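Local atomic coordinates of cellulosomal scaffoldin adaptor protein B (Acetivibrio cellulolyticus, PDB entry 3BWZ), a protein that acts as an adaptor scaffoldin of the cellulosome, whose type II cohesin module, the part crystallised here, probably binds a dockerin partner. Residues I9-T14 / Q161-N166; G19-A24 / K117-K122; P45-P50 / K122-S127. All blocks are in the same frame, centred on the assembly; numbering follows the deposited sequence. Where two conformers were deposited one is given.

Contact 1: residues I9-T14 / Q161-N166; sequences IVLDKT and QPAVIN. With EDO (1,2-ethanediol), chain F.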
ATOM      1  N   ILE A   9       3.493   6.222  -0.257  1.00  6.81           N
ATOM      2  CA  ILE A   9       2.511   6.088   0.809  1.00  6.72           C
ATOM      3  C   ILE A   9       2.104   7.492   1.245  1.00  7.35           C
ATOM      4  O   ILE A   9       2.918   8.241   1.732  1.00  8.70           O
ATOM      5  CB  ILE A   9       3.042   5.301   2.009  1.00  7.61           C
ATOM      6  CG1 ILE A   9       3.634   3.965   1.576  1.00  9.63           C
ATOM      7  CG2 ILE A   9       1.974   5.155   3.076  1.00  8.74           C
ATOM      8  CD1 ILE A   9       4.328   3.182   2.718  1.00  9.74           C
ATOM      9  N   VAL A  10       0.841   7.827   1.021  1.00  7.55           N
ATOM     10  CA  VAL A  10       0.287   9.149   1.224  1.00  9.07           C
ATOM     11  C   VAL A  10      -0.736   9.099   2.347  1.00  8.12           C
ATOM     12  O   VAL A  10      -1.675   8.338   2.259  1.00  9.70           O
ATOM     13  CB  VAL A  10      -0.370   9.689  -0.117  1.00  9.99           C
ATOM     14  CG1 VAL A  10      -0.984  11.068   0.075  1.00 12.90           C
ATOM     15  CG2 VAL A  10       0.681   9.710  -1.235  1.00 12.15           C
ATOM     16  N   LEU A  11      -0.588   9.921   3.377  1.00  8.22           N
ATOM     17  CA  LEU A  11      -1.578   9.976   4.459  1.00  8.22           C
ATOM     18  C   LEU A  11      -2.538  11.135   4.283  1.00  8.24           C
ATOM     19  O   LEU A  11      -2.174  12.201   3.786  1.00 10.38           O
ATOM     20  CB  LEU A  11      -0.893  10.137   5.815  1.00  9.35           C
ATOM     21  CG  LEU A  11       0.207   9.128   6.100  1.00 10.18           C
ATOM     22  CD1 LEU A  11       0.734   9.318   7.536  1.00 11.01           C
ATOM     23  CD2 LEU A  11      -0.220   7.721   5.843  1.00  9.64           C
ATOM     24  N   ASP A  12      -3.772  10.954   4.730  1.00  7.83           N
ATOM     25  CA  ASP A  12      -4.732  12.043   4.717  1.00  8.09           C
ATOM     26  C   ASP A  12      -4.553  13.052   5.842  1.00  8.94           C
ATOM     27  O   ASP A  12      -5.184  14.102   5.821  1.00 11.87           O
ATOM     28  CB  ASP A  12      -6.171  11.518   4.686  1.00  8.61           C
ATOM     29  CG  ASP A  12      -6.584  10.800   5.959  1.00  8.61           C
ATOM     30  OD1 ASP A  12      -5.736  10.207   6.641  1.00  8.24           O
ATOM     31  OD2 ASP A  12      -7.818  10.796   6.211  1.00 11.38           O
ATOM     32  N   LYS A  13      -3.767  12.713   6.846  1.00  9.30           N
ATOM     33  CA  LYS A  13      -3.545  13.505   8.032  1.00 10.33           C
ATOM     34  C   LYS A  13      -2.027  13.560   8.336  1.00 10.68           C
ATOM     35  O   LYS A  13      -1.313  12.601   8.089  1.00 14.18           O
ATOM     36  CB  LYS A  13      -4.267  12.863   9.227  1.00 11.63           C
ATOM     37  CG  LYS A  13      -5.760  12.892   9.133  1.00 12.13           C
ATOM     38  CD  LYS A  13      -6.415  12.102  10.242  1.00 12.27           C
ATOM     39  CE  LYS A  13      -7.951  12.152  10.131  1.00 12.27           C
ATOM     40  NZ  LYS A  13      -8.675  11.403  11.159  1.00 13.31           N
ATOM     41  N   THR A  14      -1.568  14.700   8.820  1.00 11.10           N
ATOM     42  CA  THR A  14      -0.226  14.860   9.360  1.00 12.36           C
ATOM     43  C   THR A  14      -0.145  14.635  10.841  1.00 11.25           C
ATOM     44  O   THR A  14       0.908  14.253  11.390  1.00 11.51           O
ATOM     45  CB  THR A  14       0.413  16.275   8.981  1.00 11.22           C
ATOM     46  OG1 THR A  14      -0.376  17.355   9.545  1.00 13.31           O
ATOM     47  CG2 THR A  14       0.580  16.443   7.500  1.00 16.20           C
ATOM     48  N   GLN A 161       8.684   6.942   0.719  1.00  9.05           N
ATOM     49  CA  GLN A 161       8.308   6.361   1.992  1.00  9.07           C
ATOM     50  C   GLN A 161       9.520   6.537   2.911  1.00  9.24           C
ATOM     51  O   GLN A 161      10.640   6.575   2.427  1.00 10.50           O
ATOM     52  CB  GLN A 161       7.935   4.869   1.832  1.00  9.16           C
ATOM     53  CG  GLN A 161       9.080   3.965   1.353  1.00 10.18           C
ATOM     54  CD  GLN A 161       9.943   3.433   2.445  1.00 10.30           C
ATOM     55  OE1 GLN A 161       9.513   3.293   3.581  1.00  9.75           O
ATOM     56  NE2 GLN A 161      11.177   3.071   2.090  1.00 14.54           N
ATOM     57  N   PRO A 162       9.328   6.607   4.234  1.00  9.37           N
ATOM     58  CA  PRO A 162       8.100   6.379   4.958  1.00  9.08           C
ATOM     59  C   PRO A 162       7.137   7.554   4.978  1.00  9.03           C
ATOM     60  O   PRO A 162       7.529   8.703   4.765  1.00 11.32           O
ATOM     61  CB  PRO A 162       8.601   6.107   6.382  1.00 10.38           C
ATOM     62  CG  PRO A 162       9.804   6.940   6.501  1.00 11.47           C
ATOM     63  CD  PRO A 162      10.458   6.866   5.146  1.00 11.70           C
ATOM     64  N   ALA A 163       5.876   7.250   5.252  1.00  9.06           N
ATOM     65  CA  ALA A 163       4.889   8.262   5.623  1.00  9.20           C
ATOM     66  C   ALA A 163       4.957   8.374   7.139  1.00  8.45           C
ATOM     67  O   ALA A 163       4.990   7.379   7.830  1.00 12.23           O
ATOM     68  CB  ALA A 163       3.496   7.837   5.184  1.00 11.18           C
ATOM     69  N   VAL A 164       4.980   9.583   7.660  1.00  8.49           N
ATOM     70  CA  VAL A 164       5.153   9.811   9.102  1.00  8.69           C
ATOM     71  C   VAL A 164       3.923  10.493   9.656  1.00  8.07           C
ATOM     72  O   VAL A 164       3.462  11.511   9.119  1.00  9.25           O
ATOM     73  CB  VAL A 164       6.419  10.613   9.408  1.00  9.76           C
ATOM     74  CG1 VAL A 164       6.539  10.870  10.914  1.00 11.38           C
ATOM     75  CG2 VAL A 164       7.629   9.856   8.881  1.00 12.30           C
ATOM     76  N   ILE A 165       3.376   9.935  10.733  1.00  8.21           N
ATOM     77  CA  ILE A 165       2.261  10.542  11.439  1.00  8.53           C
ATOM     78  C   ILE A 165       2.767  11.124  12.758  1.00  7.67           C
ATOM     79  O   ILE A 165       3.626  10.538  13.419  1.00  8.20           O
ATOM     80  CB  ILE A 165       1.109   9.500  11.695  1.00  9.25           C
ATOM     81  CG1 ILE A 165      -0.189  10.195  12.176  1.00 10.45           C
ATOM     82  CG2 ILE A 165       1.554   8.368  12.609  1.00 11.59           C
ATOM     83  CD1 ILE A 165      -0.826  11.122  11.166  1.00 12.44           C
ATOM     84  N   ASN A 166       2.208  12.262  13.139  1.00  7.82           N
ATOM     85  CA  ASN A 166       2.438  12.834  14.462  1.00  6.81           C
ATOM     86  C   ASN A 166       3.872  13.268  14.719  1.00  7.59           C
ATOM     87  O   ASN A 166       4.334  13.208  15.854  1.00  8.63           O
ATOM     88  CB  ASN A 166       1.884  11.916  15.551  1.00  7.90           C
ATOM     89  CG  ASN A 166       0.385  12.017  15.643  1.00  7.98           C
ATOM     90  OD1 ASN A 166      -0.179  13.074  15.379  1.00  9.21           O
ATOM     91  ND2 ASN A 166      -0.285  10.936  16.023  1.00  8.47           N
TER
HETATM   92  C1  EDO F 302      -1.585  19.633   7.091  1.00 16.07           C
HETATM   93  O1  EDO F 302      -2.181  18.629   7.914  1.00 19.36           O
HETATM   94  C2  EDO F 302      -2.491  20.843   6.944  1.00 15.83           C
HETATM   95  O2  EDO F 302      -3.650  20.614   6.158  1.00 18.83           O
HETATM   96  O   HOH W   1       1.562  12.786   7.408  1.00 22.67           O
HETATM   97  O   HOH W   2       3.725  13.901  10.726  1.00 13.59           O

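Contact 2: residues G19-A24 / K117-K122; sequences GEIVTA and KFKVLK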
ATOM      1  N   GLY A  19      -7.224   7.422  18.851  1.00  8.73           N
ATOM      2  CA  GLY A  19      -8.499   6.938  18.407  1.00  9.31           C
ATOM      3  C   GLY A  19      -8.892   7.338  16.999  1.00  8.61           C
ATOM      4  O   GLY A  19      -9.835   6.770  16.438  1.00  9.19           O
ATOM      5  N   GLU A  20      -8.222   8.322  16.424  1.00  8.66           N
ATOM      6  CA  GLU A  20      -8.549   8.711  15.075  1.00  8.63           C
ATOM      7  C   GLU A  20      -8.093   7.661  14.064  1.00  7.46           C
ATOM      8  O   GLU A  20      -7.191   6.860  14.323  1.00  9.29           O
ATOM      9  CB  GLU A  20      -7.887  10.039  14.729  1.00  9.54           C
ATOM     10  CG  GLU A  20      -8.541  11.243  15.320  1.00 11.34           C
ATOM     11  CD  GLU A  20      -7.986  12.529  14.722  1.00 12.37           C
ATOM     12  OE1 GLU A  20      -7.944  12.677  13.487  1.00 13.97           O
ATOM     13  OE2 GLU A  20      -7.585  13.385  15.485  1.00 13.97           O
ATOM     14  N   ILE A  21      -8.695   7.730  12.877  1.00  8.49           N
ATOM     15  CA  ILE A  21      -8.285   6.901  11.753  1.00  8.42           C
ATOM     16  C   ILE A  21      -7.407   7.731  10.814  1.00  8.40           C
ATOM     17  O   ILE A  21      -7.796   8.832  10.395  1.00  9.52           O
ATOM     18  CB  ILE A  21      -9.509   6.344  10.989  1.00  9.23           C
ATOM     19  CG1 ILE A  21     -10.435   5.587  11.945  1.00 10.76           C
ATOM     20  CG2 ILE A  21      -9.050   5.455   9.832  1.00 10.78           C
ATOM     21  CD1 ILE A  21      -9.785   4.501  12.766  1.00 12.01           C
ATOM     22  N   VAL A  22      -6.258   7.181  10.471  1.00  7.51           N
ATOM     23  CA  VAL A  22      -5.364   7.752   9.487  1.00  7.64           C
ATOM     24  C   VAL A  22      -5.416   6.849   8.264  1.00  7.67           C
ATOM     25  O   VAL A  22      -5.218   5.625   8.366  1.00  8.72           O
ATOM     26  CB  VAL A  22      -3.915   7.799  10.042  1.00  9.06           C
ATOM     27  CG1 VAL A  22      -2.927   8.244   8.951  1.00 12.08           C
ATOM     28  CG2 VAL A  22      -3.822   8.682  11.275  1.00 10.80           C
ATOM     29  N   THR A  23      -5.712   7.423   7.100  1.00  7.09           N
ATOM     30  CA  THR A  23      -5.852   6.648   5.881  1.00  7.27           C
ATOM     31  C   THR A  23      -4.587   6.770   5.069  1.00  7.00           C
ATOM     32  O   THR A  23      -4.225   7.873   4.634  1.00  7.76           O
ATOM     33  CB  THR A  23      -7.082   7.117   5.096  1.00  8.66           C
ATOM     34  OG1 THR A  23      -8.258   6.959   5.904  1.00  9.85           O
ATOM     35  CG2 THR A  23      -7.268   6.313   3.821  1.00  9.71           C
ATOM     36  N   ALA A  24      -3.933   5.637   4.847  1.00  6.68           N
ATOM     37  CA  ALA A  24      -2.734   5.565   4.028  1.00  7.19           C
ATOM     38  C   ALA A  24      -3.137   5.079   2.632  1.00  7.28           C
ATOM     39  O   ALA A  24      -3.535   3.934   2.433  1.00  9.55           O
ATOM     40  CB  ALA A  24      -1.719   4.613   4.660  1.00  8.13           C
ATOM     41  N   LYS A 117      -6.158   1.730   6.317  1.00  6.85           N
ATOM     42  CA  LYS A 117      -6.550   2.609   7.391  1.00  7.09           C
ATOM     43  C   LYS A 117      -5.942   2.113   8.696  1.00  6.83           C
ATOM     44  O   LYS A 117      -5.922   0.925   8.971  1.00  7.90           O
ATOM     45  CB  LYS A 117      -8.062   2.676   7.471  1.00  7.91           C
ATOM     46  CG  LYS A 117      -8.644   3.424   6.285  1.00  9.06           C
ATOM     47  CD  LYS A 117     -10.151   3.298   6.210  1.00 11.12           C
ATOM     48  CE  LYS A 117     -10.720   4.155   5.128  1.00 12.28           C
ATOM     49  NZ  LYS A 117     -10.733   5.593   5.497  1.00 16.00           N
ATOM     50  N   PHE A 118      -5.501   3.065   9.507  1.00  6.72           N
ATOM     51  CA  PHE A 118      -4.901   2.786  10.799  1.00  7.08           C
ATOM     52  C   PHE A 118      -5.589   3.560  11.898  1.00  7.50           C
ATOM     53  O   PHE A 118      -5.746   4.776  11.805  1.00  8.10           O
ATOM     54  CB  PHE A 118      -3.409   3.141  10.825  1.00  7.77           C
ATOM     55  CG  PHE A 118      -2.545   2.295   9.951  1.00  7.76           C
ATOM     56  CD1 PHE A 118      -2.195   2.712   8.672  1.00  7.76           C
ATOM     57  CD2 PHE A 118      -2.038   1.100  10.411  1.00  7.50           C
ATOM     58  CE1 PHE A 118      -1.384   1.929   7.888  1.00  9.02           C
ATOM     59  CE2 PHE A 118      -1.218   0.322   9.631  1.00  8.50           C
ATOM     60  CZ  PHE A 118      -0.890   0.748   8.375  1.00  8.68           C
ATOM     61  N   LYS A 119      -5.968   2.855  12.952  1.00  7.21           N
ATOM     62  CA  LYS A 119      -6.423   3.484  14.186  1.00  7.50           C
ATOM     63  C   LYS A 119      -5.215   3.868  15.026  1.00  6.82           C
ATOM     64  O   LYS A 119      -4.304   3.058  15.226  1.00  7.51           O
ATOM     65  CB  LYS A 119      -7.328   2.511  14.934  1.00  8.81           C
ATOM     66  CG  LYS A 119      -7.959   2.889  16.270  0.50  9.12           C
ATOM     67  CD  LYS A 119      -8.413   1.607  17.055  0.50 10.25           C
ATOM     68  CE  LYS A 119      -9.349   0.682  16.279  0.50 10.60           C
ATOM     69  NZ  LYS A 119      -9.609  -0.626  17.000  0.50 10.04           N
ATOM     70  N   VAL A 120      -5.216   5.098  15.540  1.00  7.64           N
ATOM     71  CA  VAL A 120      -4.124   5.591  16.363  1.00  7.55           C
ATOM     72  C   VAL A 120      -4.325   5.120  17.805  1.00  7.58           C
ATOM     73  O   VAL A 120      -5.263   5.549  18.490  1.00  9.06           O
ATOM     74  CB  VAL A 120      -4.034   7.135  16.312  1.00  8.06           C
ATOM     75  CG1 VAL A 120      -2.922   7.632  17.223  1.00  9.86           C
ATOM     76  CG2 VAL A 120      -3.832   7.595  14.853  1.00  9.35           C
ATOM     77  N   LEU A 121      -3.438   4.239  18.243  1.00  7.66           N
ATOM     78  CA  LEU A 121      -3.485   3.704  19.610  1.00  8.42           C
ATOM     79  C   LEU A 121      -2.794   4.629  20.612  1.00  8.83           C
ATOM     80  O   LEU A 121      -3.229   4.739  21.764  1.00  9.55           O
ATOM     81  CB  LEU A 121      -2.808   2.335  19.683  1.00  8.43           C
ATOM     82  CG  LEU A 121      -3.361   1.276  18.720  1.00  8.43           C
ATOM     83  CD1 LEU A 121      -2.616  -0.064  18.894  1.00 11.07           C
ATOM     84  CD2 LEU A 121      -4.870   1.107  18.871  1.00 11.41           C
ATOM     85  N   LYS A 122      -1.687   5.224  20.174  1.00  9.21           N
ATOM     86  CA  LYS A 122      -0.826   6.065  21.017  1.00 10.20           C
ATOM     87  C   LYS A 122      -0.413   7.286  20.241  1.00 10.01           C
ATOM     88  O   LYS A 122      -0.159   7.196  19.043  1.00 10.56           O
ATOM     89  CB  LYS A 122       0.444   5.303  21.446  1.00 11.66           C
ATOM     90  CG  LYS A 122       0.189   4.020  22.169  1.00 13.30           C
ATOM     91  CD  LYS A 122       1.481   3.386  22.686  1.00 15.82           C
ATOM     92  CE  LYS A 122       2.099   4.132  23.845  1.00 22.87           C
ATOM     93  NZ  LYS A 122       1.205   4.149  25.039  1.00 25.51           N
TER

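Contact 3: residues P45-P50 / K122-S127; sequences PAVLQP and KEETSS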
ATOM      1  N   PRO A  45       3.174  -1.715  15.699  1.00  8.83           N
ATOM      2  CA  PRO A  45       1.889  -2.184  16.179  1.00  9.71           C
ATOM      3  C   PRO A  45       1.556  -1.743  17.604  1.00 10.01           C
ATOM      4  O   PRO A  45       0.435  -1.938  18.034  1.00 11.40           O
ATOM      5  CB  PRO A  45       2.045  -3.702  16.108  1.00 12.26           C
ATOM      6  CG  PRO A  45       3.503  -3.932  16.322  1.00 12.26           C
ATOM      7  CD  PRO A  45       4.173  -2.799  15.620  1.00 10.31           C
ATOM      8  N   ALA A  46       2.496  -1.115  18.294  1.00  9.82           N
ATOM      9  CA  ALA A  46       2.178  -0.458  19.566  1.00 10.80           C
ATOM     10  C   ALA A  46       1.461   0.867  19.338  1.00  9.88           C
ATOM     11  O   ALA A  46       0.803   1.377  20.244  1.00 11.49           O
ATOM     12  CB  ALA A  46       3.436  -0.227  20.422  1.00 12.33           C
ATOM     13  N   VAL A  47       1.642   1.447  18.162  1.00  8.87           N
ATOM     14  CA  VAL A  47       1.172   2.807  17.896  1.00  8.45           C
ATOM     15  C   VAL A  47      -0.046   2.858  16.993  1.00  7.66           C
ATOM     16  O   VAL A  47      -0.926   3.679  17.214  1.00  8.29           O
ATOM     17  CB  VAL A  47       2.324   3.663  17.336  1.00  9.50           C
ATOM     18  CG1 VAL A  47       1.859   5.098  17.062  1.00 10.07           C
ATOM     19  CG2 VAL A  47       3.502   3.682  18.310  1.00 11.54           C
ATOM     20  N   LEU A  48      -0.073   2.002  15.974  1.00  7.49           N
ATOM     21  CA  LEU A  48      -1.125   2.004  14.962  1.00  7.16           C
ATOM     22  C   LEU A  48      -1.693   0.605  14.816  1.00  7.04           C
ATOM     23  O   LEU A  48      -0.950  -0.378  14.932  1.00  8.15           O
ATOM     24  CB  LEU A  48      -0.574   2.432  13.597  1.00  7.38           C
ATOM     25  CG  LEU A  48       0.037   3.839  13.506  1.00  8.22           C
ATOM     26  CD1 LEU A  48       0.554   4.061  12.090  1.00  8.71           C
ATOM     27  CD2 LEU A  48      -0.950   4.942  13.925  1.00  8.98           C
ATOM     28  N   GLN A  49      -2.979   0.528  14.480  1.00  7.01           N
ATOM     29  CA  GLN A  49      -3.644  -0.761  14.237  1.00  6.94           C
ATOM     30  C   GLN A  49      -4.396  -0.698  12.921  1.00  6.83           C
ATOM     31  O   GLN A  49      -5.264   0.153  12.759  1.00  7.13           O
ATOM     32  CB  GLN A  49      -4.645  -1.065  15.334  1.00  7.80           C
ATOM     33  CG  GLN A  49      -5.413  -2.355  15.109  1.00  8.04           C
ATOM     34  CD  GLN A  49      -6.452  -2.646  16.155  1.00  9.37           C
ATOM     35  OE1 GLN A  49      -6.683  -3.824  16.536  1.00 13.64           O
ATOM     36  NE2 GLN A  49      -7.061  -1.626  16.641  1.00  9.39           N
ATOM     37  N   PRO A  50      -4.111  -1.608  11.963  1.00  6.64           N
ATOM     38  CA  PRO A  50      -4.831  -1.557  10.692  1.00  6.63           C
ATOM     39  C   PRO A  50      -6.271  -2.031  10.878  1.00  7.24           C
ATOM     40  O   PRO A  50      -6.530  -3.063  11.531  1.00  7.65           O
ATOM     41  CB  PRO A  50      -4.013  -2.497   9.792  1.00  8.05           C
ATOM     42  CG  PRO A  50      -3.370  -3.442  10.722  1.00  9.36           C
ATOM     43  CD  PRO A  50      -3.094  -2.676  11.973  1.00  7.45           C
ATOM     44  N   LYS A 122      -1.687   5.224  20.174  1.00  9.21           N
ATOM     45  CA  LYS A 122      -0.826   6.065  21.017  1.00 10.20           C
ATOM     46  C   LYS A 122      -0.413   7.286  20.241  1.00 10.01           C
ATOM     47  O   LYS A 122      -0.159   7.196  19.043  1.00 10.56           O
ATOM     48  CB  LYS A 122       0.444   5.303  21.446  1.00 11.66           C
ATOM     49  CG  LYS A 122       0.189   4.020  22.169  1.00 13.30           C
ATOM     50  CD  LYS A 122       1.481   3.386  22.686  1.00 15.82           C
ATOM     51  CE  LYS A 122       2.099   4.132  23.845  1.00 22.87           C
ATOM     52  NZ  LYS A 122       1.205   4.149  25.039  1.00 25.51           N
ATOM     53  N   GLU A 123      -0.321   8.409  20.938  1.00 10.39           N
ATOM     54  CA  GLU A 123       0.101   9.650  20.353  1.00 10.38           C
ATOM     55  C   GLU A 123       1.612   9.771  20.398  1.00 10.30           C
ATOM     56  O   GLU A 123       2.192  10.198  21.385  1.00 13.26           O
ATOM     57  CB  GLU A 123      -0.578  10.795  21.106  1.00 13.43           C
ATOM     58  CG  GLU A 123      -0.463  12.150  20.465  1.00 13.98           C
ATOM     59  CD  GLU A 123      -1.312  12.328  19.262  1.00 16.76           C
ATOM     60  OE1 GLU A 123      -1.240  13.402  18.644  1.00 20.94           O
ATOM     61  OE2 GLU A 123      -2.054  11.397  18.900  1.00 16.24           O
ATOM     62  N   GLU A 124       2.250   9.330  19.330  1.00 10.14           N
ATOM     63  CA  GLU A 124       3.688   9.231  19.226  1.00 11.37           C
ATOM     64  C   GLU A 124       4.058   9.346  17.758  1.00  9.04           C
ATOM     65  O   GLU A 124       3.397   8.745  16.916  1.00  9.73           O
ATOM     66  CB  GLU A 124       4.094   7.843  19.755  1.00 14.43           C
ATOM     67  CG  GLU A 124       5.515   7.367  19.655  1.00 19.60           C
ATOM     68  CD  GLU A 124       5.642   5.952  20.251  1.00 20.45           C
ATOM     69  OE1 GLU A 124       6.525   5.204  19.811  1.00 29.45           O
ATOM     70  OE2 GLU A 124       4.801   5.597  21.111  1.00 23.45           O
ATOM     71  N   THR A 125       5.155  10.016  17.452  1.00  8.93           N
ATOM     72  CA  THR A 125       5.637  10.087  16.092  1.00  9.12           C
ATOM     73  C   THR A 125       5.921   8.665  15.610  1.00  9.51           C
ATOM     74  O   THR A 125       6.600   7.900  16.294  1.00 11.56           O
ATOM     75  CB  THR A 125       6.928  10.916  16.027  1.00  9.30           C
ATOM     76  OG1 THR A 125       6.702  12.155  16.705  1.00  9.11           O
ATOM     77  CG2 THR A 125       7.367  11.153  14.575  1.00 10.65           C
ATOM     78  N   SER A 126       5.457   8.307  14.425  1.00  9.17           N
ATOM     79  CA  SER A 126       5.591   6.938  13.954  1.00  9.71           C
ATOM     80  C   SER A 126       5.536   6.888  12.427  1.00  8.04           C
ATOM     81  O   SER A 126       4.883   7.693  11.776  1.00  9.28           O
ATOM     82  CB  SER A 126       4.447   6.124  14.565  1.00 11.59           C
ATOM     83  OG  SER A 126       4.680   4.721  14.501  1.00 15.08           O
ATOM     84  N   SER A 127       6.189   5.886  11.881  1.00  7.81           N
ATOM     85  CA  SER A 127       6.350   5.725  10.439  1.00  8.21           C
ATOM     86  C   SER A 127       5.563   4.555   9.885  1.00  7.39           C
ATOM     87  O   SER A 127       5.495   3.491  10.514  1.00  8.81           O
ATOM     88  CB  SER A 127       7.816   5.472  10.118  1.00  9.86           C
ATOM     89  OG  SER A 127       8.556   6.619  10.439  1.00 11.51           O
TER

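Contact 1: residues I9-T14 / Q161-N166
Leu11 lays the fork of its side chain over the methyl group of Ala163, with CG 3.7 Å from Ala163 CB and both terminal methyls gathered round the same carbon. Ile9 reaches that methyl from the N-terminal side, its CG2 branch 3.7 Å from Ala163 CB, while its CD1 extends obliquely toward the CB of Gln161. Ala163 is thus enclosed by two branched residues of the same strand, and Ile128 and Phe130 of strand 126-130 continue the apolar layer. The parallel partnership of the two strands includes a backbone bond between Ile9 and Ile160; past it the short segments, inclined at 26°, lie 7.2 Å apart at their axes' closest approach, and side chains fill the gap. Beyond Ala163, Ile165 takes over. Its CG1 branch lies anti to the backbone N (chi1 -168°), which carries CD1 across to the segment 9-14, 3.4 Å from Lys13 O and close to the carbonyl of Thr14 as well.

Polar contacts close the C-terminal end. Asn166 N donates to Thr14 O over 3.0 Å with a fairly straight N-H direction (158°), although the donor is tilted out of the carbonyl plane. One water bridges Lys13 O (3.0 Å) and Val164 O (2.9 Å). Outside this, the hydroxyl OG1 of Thr14 is hydrogen-bonded to O1 of an ethanediol at 2.7 Å, probably a crystallisation additive. The first and last strands of the cohesin fold are therefore joined by hydrocarbon packing where they diverge, and by one direct backbone bond and a bridging water around their ends.

Contact 2: residues G19-A24 / K117-K122
Val22 and Phe118 form the close-knit centre of this antiparallel ladder, whose strands run at 152° to each other. As a hydrogen-bonded pair they exchange two backbone bonds, Val22 N to Phe118 O at 2.8 Å, almost straight at 172°, and Phe118 N to Val22 O, also at 2.8 Å. On the face that carries these two side chains the packing is dense and buried. Val22 CG2 meets Val120 CG2 at 3.7 Å as the two valines cross, and the methyl of Ala24 lies at the edge of the Phe118 ring, near its plane, 4.2 Å from CE1. Tyr43 meets that ring as well, from outside the two strands.

The opposite face, with Ile21, Thr23, Lys117 and Lys119, is more open. Here Lys117 runs alongside Thr23 in the same direction, and a bend at its last torsion (chi4 -75°) turns the ammonium back so that NZ donates to Thr23 OG1 at 2.9 Å. Ile21 sets CG2 against the CB of Lys117, crossing it at about a right angle, and CD1 against Lys119 CB at 3.8 Å. The long Lys119 chain then departs.

Toward the solvent-exposed end, Val120 N still bonds Glu20 O, and Gly19 N reaches Val120 O at 2.7 Å. The backbone of Gly19 adopts angles that would jam a side chain against the preceding carbonyl. Glu20 turns its carboxylate away to a salt bridge with Lys13. Strand 21-29 is flanked beyond this pair by strand 6-11, with Asp12 accepting from Thr23 N, while strand 48-51 pairs with the far edge of strand 111-120 and packs Leu48 and Pro50 on Phe118.

Contact 3: residues P45-P50 / K122-S127
Val47 projects into the bend by which the cohesin beta-sandwich passes from strand 111-120 to strand 126-130, and its two methyls meet different walls of that bend. CG2 sits over the flat face of the Glu124 carboxylate, nearly equidistant from its carbon and both oxygens, the closest being OE2 at 3.6 Å. Glu124, extended with CG anti to the backbone N (chi1 174°), brings its carboxylate to this methyl, and the two side chains cross at about a right angle. CG1 of Val47 turns instead to the floor of the bend, 3.7 Å from Ser126 CB and 3.5 Å from Lys122 O.

Lys122 lies against the loop before strand 48-51. Its aliphatic part leans over the carbonyl of Ala46, then bends twice so that the ammonium leads away from the segment 45-50. Val47 O accepts a backbone bond from Leu121, and Lys122 N adds a weak one to the same oxygen at 3.4 Å. Beside it, the methylene CD of Lys122 comes within 3.2 Å of Ala46 O.

All three contacts lie at one end of the cohesin module, on the same side of its centre. Contacts 1 and 2 are 11 Å apart between centres, contacts 2 and 3 about 8 Å, and contacts 1 and 3 about 12 Å. Strands 158-165, 6-11, 21-29, 111-120 and 48-51 follow one another across a sheet. Contacts 1 and 2 join neighbours in it, whereas contact 3 brings strand 48-51 near the start of strand 126-130, through the turn after strand 111-120; strand 126-130 in turn pairs with strand 158-165. Along the chain, contact 1 encloses the other two, whose segments alternate and share Lys122. Segments distant in sequence thus gather at one end of the fold.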